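Local coordinates for putative Lipoprotein (Shewanella oneidensis, PDB 3U24) that is of unknown function but binds zinc and calcium ions and belongs to the DUF885 family of the peptidase MA clan, at residues Glu219-Ser222 with Trp223-Gln227; Tyr121-Ala124 with Gly125-Gln129. All blocks are in the same frame, centred on the assembly; numbering follows the deposited sequence.

Contact 1 of 2, residues Glu219-Ser222 with Trp223-Gln227; sequences EHIS and WLNAQ
H220 and W223 both set CG anti to their backbone N, with chi1 -174° and 180°, and this brings their rings beside each other along one helix. The planes are only 25° from parallel, but the rings are slid apart and barely overlap. Contact is made by H220 CE1, 3.9 Å from W223 CE3. L224, one turn on from H220, turns CG beside its own backbone N instead. Its CD1 methyl then packs obliquely against the imidazole, 3.5 Å from H220 CD2. On the neighbouring side of the helix, I221 and N225 run side by side, with I221 CG2 3.9 Å from N225 ND2. Four backbone bonds tie the turn, among them L224 N to H220 O at 2.8 Å. R160 of helix 152-162 hydrogen-bonds to H220 ND1, and the ring of Y156 also meets the imidazole. With alanine in place of H220, a gap is likely to open beside L224 CD1 and W223 CE3, and R160 would probably lose this hydrogen-bond partner. L224 itself reaches A174, V175 and N178. The contact is thus i to i+3 and i to i+4 packing along helix 200-234, with H220, I221 and L224 on its buried side, where that helix packs against helices 152-162 and 168-179.

Contact 2 of 2, residues Tyr121-Ala124 with Gly125-Gln129; sequences YNVA and GGFAQ. With EDO (1,2-ethanediol), chain P; EDO (1,2-ethanediol), chain S.
A124 O accepts from A128 N at 2.8 Å, an i to i+4 bond in the first turn of helix 124-131. The preceding bond, F127 N to V123 O, is weak at 3.5 Å. V123 O also meets the edge of the F127 ring, in its plane, 3.2 Å from CD2. The two side chains lie alongside each other and point the same way. V123 CB touches F127 CE2 at 4.0 Å, the ring being brought there by CG beside the backbone N (chi1 -79°).

N122 caps the turn that leads into the helix. Its OD1 accepts from A124 N at 2.9 Å, with the donor 41° out of the carbonyl plane. N122 O gathers further partners. Water 1 donates to it and accepts from G125 N at 2.9 Å. One 1,2-ethanediol, probably from the crystallisation liquor, donates through O1 to N122 O and accepts from G126 N at 3.0 Å. A second one adds a weak hydrogen bond. Water and diol thus take up the backbone N-H groups of G125 and G126 in the first turn.

Further out, Y155 and Y156 of helix 152-162 hydrogen-bond through their hydroxyls to N122 N and V123 N, and so anchor the loop backbone. F127 is covered by V145 and R148 of helix 138-148, and the F185 ring meets it edge-to-face. The bond from A124 N to N122 OD1 is an Asx turn that caps the start of helix 124-131, in the part of the fold that leads to the zinc ligand E133.

How the contacts relate
The two contacts lie on the same side of the chain's centre. Their centres are 18 Å apart and their nearest atoms about 5 Å, so they do not touch. Helix 152-162 joins them: Y156 meets the H220 ring in contact 1 and hydrogen-bonds to V123 N in contact 2. N178 of helix 168-179 is a second shared neighbour, touching L224 and hydrogen-bonding to Y121 O. Contact 2 is the nearer to a metal. Its G126 lies about 11 Å from a bound zinc ion. The side chain of A128 is about 9 Å from that of E133, which binds zinc together with H50. Contact 1 lies farther out in the fold, away from the metal sites.

Contact 1 of 2, residues Glu219-Ser222 with Trp223-Gln227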
loop_
_atom_site.group_PDB
_atom_site.type_symbol
_atom_site.label_atom_id
_atom_site.label_comp_id
_atom_site.label_asym_id
_atom_site.label_seq_id
_atom_site.Cartn_x
_atom_site.Cartn_y
_atom_site.Cartn_z
ATOM N N GLU A 219 26.772 17.658 -0.385
ATOM C CA GLU A 219 26.575 18.865 0.422
ATOM C C GLU A 219 25.192 18.879 1.062
ATOM O O GLU A 219 25.044 19.280 2.176
ATOM C CB GLU A 219 26.808 20.161 -0.384
ATOM C CG GLU A 219 28.279 20.347 -0.768
ATOM C CD GLU A 219 28.525 21.498 -1.759
ATOM O OE1 GLU A 219 27.547 22.048 -2.342
ATOM O OE2 GLU A 219 29.725 21.845 -1.942
ATOM N N HIS A 220 24.183 18.414 0.359
ATOM C CA HIS A 220 22.869 18.303 0.990
ATOM C C HIS A 220 22.860 17.303 2.140
ATOM O O HIS A 220 22.257 17.552 3.164
ATOM C CB HIS A 220 21.804 17.995 -0.019
ATOM C CG HIS A 220 20.410 18.013 0.553
ATOM N ND1 HIS A 220 19.746 19.159 0.826
ATOM C CD2 HIS A 220 19.561 16.982 0.878
ATOM C CE1 HIS A 220 18.547 18.851 1.326
ATOM N NE2 HIS A 220 18.433 17.526 1.347
ATOM N N ILE A 221 23.542 16.186 1.980
ATOM C CA ILE A 221 23.617 15.194 3.064
ATOM C C ILE A 221 24.331 15.786 4.284
ATOM O O ILE A 221 23.891 15.536 5.408
ATOM C CB ILE A 221 24.327 13.933 2.625
ATOM C CG1 ILE A 221 23.412 13.203 1.618
ATOM C CG2 ILE A 221 24.735 13.066 3.843
ATOM C CD1 ILE A 221 24.182 12.277 0.680
ATOM N N SER A 222 25.373 16.604 4.058
ATOM C CA SER A 222 26.064 17.279 5.169
ATOM C C SER A 222 25.113 18.237 5.861
ATOM O O SER A 222 25.101 18.354 7.082
ATOM C CB SER A 222 27.279 18.101 4.727
ATOM O OG SER A 222 28.240 17.230 4.145
ATOM N N TRP A 223 24.344 18.951 5.068
ATOM C CA TRP A 223 23.376 19.832 5.661
ATOM C C TRP A 223 22.339 19.045 6.483
ATOM O O TRP A 223 22.027 19.412 7.617
ATOM C CB TRP A 223 22.757 20.677 4.600
ATOM C CG TRP A 223 21.719 21.642 5.096
ATOM C CD1 TRP A 223 21.927 22.945 5.541
ATOM C CD2 TRP A 223 20.259 21.443 5.131
ATOM N NE1 TRP A 223 20.733 23.536 5.829
ATOM C CE2 TRP A 223 19.695 22.686 5.615
ATOM C CE3 TRP A 223 19.411 20.386 4.835
ATOM C CZ2 TRP A 223 18.328 22.844 5.827
ATOM C CZ3 TRP A 223 18.037 20.553 4.999
ATOM C CH2 TRP A 223 17.494 21.761 5.481
ATOM N N LEU A 224 21.837 17.952 5.930
ATOM C CA LEU A 224 20.865 17.112 6.644
ATOM C C LEU A 224 21.465 16.607 7.955
ATOM O O LEU A 224 20.803 16.626 8.967
ATOM C CB LEU A 224 20.370 15.961 5.771
ATOM C CG LEU A 224 19.425 16.244 4.570
ATOM C CD1 LEU A 224 19.185 14.991 3.736
ATOM C CD2 LEU A 224 18.090 16.809 5.013
ATOM N N ASN A 225 22.736 16.210 7.934
ATOM C CA ASN A 225 23.408 15.756 9.154
ATOM C C ASN A 225 23.498 16.870 10.186
ATOM O O ASN A 225 23.287 16.625 11.397
ATOM C CB ASN A 225 24.814 15.187 8.889
ATOM C CG ASN A 225 24.800 13.766 8.301
ATOM O OD1 ASN A 225 23.857 12.972 8.458
ATOM N ND2 ASN A 225 25.867 13.451 7.603
ATOM N N ALA A 226 23.816 18.087 9.737
ATOM C CA ALA A 226 23.828 19.212 10.660
ATOM C C ALA A 226 22.413 19.422 11.235
ATOM O O ALA A 226 22.260 19.704 12.437
ATOM C CB ALA A 226 24.390 20.500 10.013
ATOM N N GLN A 227 21.377 19.246 10.426
ATOM C CA GLN A 227 20.010 19.403 10.956
ATOM C C GLN A 227 19.657 18.346 12.032
ATOM O O GLN A 227 19.127 18.681 13.069
ATOM C CB GLN A 227 18.955 19.418 9.852
ATOM C CG GLN A 227 19.117 20.582 8.883
ATOM C CD GLN A 227 18.656 21.893 9.497
ATOM O OE1 GLN A 227 17.502 22.018 9.964
ATOM N NE2 GLN A 227 19.518 22.855 9.503
#

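Contact 2 of 2, residues Tyr121-Ala124 with Gly125-Gln129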
loop_
_atom_site.group_PDB
_atom_site.type_symbol
_atom_site.label_atom_id
_atom_site.label_comp_id
_atom_site.label_asym_id
_atom_site.label_seq_id
_atom_site.Cartn_x
_atom_site.Cartn_y
_atom_site.Cartn_z
ATOM N N TYR A 121 12.311 15.192 -0.267
ATOM C CA TYR A 121 13.275 15.730 -1.197
ATOM C C TYR A 121 14.411 14.747 -1.452
ATOM O O TYR A 121 15.343 14.581 -0.646
ATOM C CB TYR A 121 13.813 17.047 -0.676
ATOM C CG TYR A 121 12.717 18.039 -0.394
ATOM C CD1 TYR A 121 12.212 18.820 -1.405
ATOM C CD2 TYR A 121 12.158 18.162 0.860
ATOM C CE1 TYR A 121 11.206 19.716 -1.178
ATOM C CE2 TYR A 121 11.158 19.070 1.107
ATOM C CZ TYR A 121 10.699 19.864 0.083
ATOM O OH TYR A 121 9.698 20.791 0.260
ATOM N N ASN A 122 14.335 14.088 -2.593
ATOM C CA ASN A 122 15.332 13.068 -2.984
ATOM C C ASN A 122 15.203 12.805 -4.485
ATOM O O ASN A 122 14.139 12.405 -4.956
ATOM C CB ASN A 122 15.097 11.762 -2.197
ATOM C CG ASN A 122 16.220 10.723 -2.386
ATOM O OD1 ASN A 122 17.030 10.776 -3.345
ATOM N ND2 ASN A 122 16.272 9.753 -1.449
ATOM N N VAL A 123 16.265 13.053 -5.235
ATOM C CA VAL A 123 16.172 12.847 -6.711
ATOM C C VAL A 123 16.329 11.369 -7.151
ATOM O O VAL A 123 16.047 11.030 -8.298
ATOM C CB VAL A 123 17.182 13.747 -7.462
ATOM C CG1 VAL A 123 16.965 15.200 -7.059
ATOM C CG2 VAL A 123 18.620 13.306 -7.166
ATOM N N ALA A 124 16.737 10.500 -6.243
ATOM C CA ALA A 124 17.213 9.154 -6.617
ATOM C C ALA A 124 16.125 8.355 -7.348
ATOM O O ALA A 124 16.383 7.756 -8.420
ATOM C CB ALA A 124 17.728 8.393 -5.374
ATOM N N GLY A 125 14.912 8.406 -6.792
ATOM C CA GLY A 125 13.749 7.691 -7.280
ATOM C C GLY A 125 13.450 7.893 -8.763
ATOM O O GLY A 125 13.260 6.930 -9.520
ATOM N N GLY A 126 13.409 9.133 -9.188
ATOM C CA GLY A 126 13.117 9.429 -10.592
ATOM C C GLY A 126 14.213 8.908 -11.530
ATOM O O GLY A 126 13.936 8.378 -12.618
ATOM N N PHE A 127 15.460 9.042 -11.080
ATOM C CA PHE A 127 16.585 8.559 -11.850
ATOM C C PHE A 127 16.571 7.042 -11.936
ATOM O O PHE A 127 16.804 6.514 -13.004
ATOM C CB PHE A 127 17.917 9.087 -11.295
ATOM C CG PHE A 127 18.209 10.505 -11.712
ATOM C CD1 PHE A 127 18.850 10.759 -12.904
ATOM C CD2 PHE A 127 17.836 11.573 -10.916
ATOM C CE1 PHE A 127 19.127 12.053 -13.295
ATOM C CE2 PHE A 127 18.121 12.874 -11.292
ATOM C CZ PHE A 127 18.756 13.119 -12.483
ATOM N N ALA A 128 16.273 6.346 -10.835
ATOM C CA ALA A 128 16.237 4.867 -10.845
ATOM C C ALA A 128 15.161 4.364 -11.804
ATOM O O ALA A 128 15.404 3.413 -12.535
ATOM C CB ALA A 128 16.038 4.299 -9.424
ATOM N N GLN A 129 13.997 5.016 -11.839
ATOM C CA GLN A 129 12.945 4.616 -12.775
ATOM C C GLN A 129 13.387 4.742 -14.217
ATOM O O GLN A 129 12.918 3.981 -15.046
ATOM C CB GLN A 129 11.678 5.464 -12.697
ATOM C CG GLN A 129 10.912 5.393 -11.406
ATOM C CD GLN A 129 10.206 4.066 -11.161
ATOM O OE1 GLN A 129 9.383 3.602 -11.963
ATOM N NE2 GLN A 129 10.485 3.484 -10.007
HETATM C C1 EDO P . 11.586 11.953 -7.690
HETATM O O1 EDO P . 12.827 11.358 -7.275
HETATM C C2 EDO P . 11.678 13.482 -7.872
HETATM O O2 EDO P . 12.408 13.761 -9.067
HETATM C C1 EDO S . 9.832 11.553 -3.581
HETATM O O1 EDO S . 10.904 12.249 -4.249
HETATM C C2 EDO S . 10.228 11.151 -2.150
HETATM O O2 EDO S . 11.284 10.178 -2.098
HETATM O O HOH W 1 13.745 9.388 -4.379
#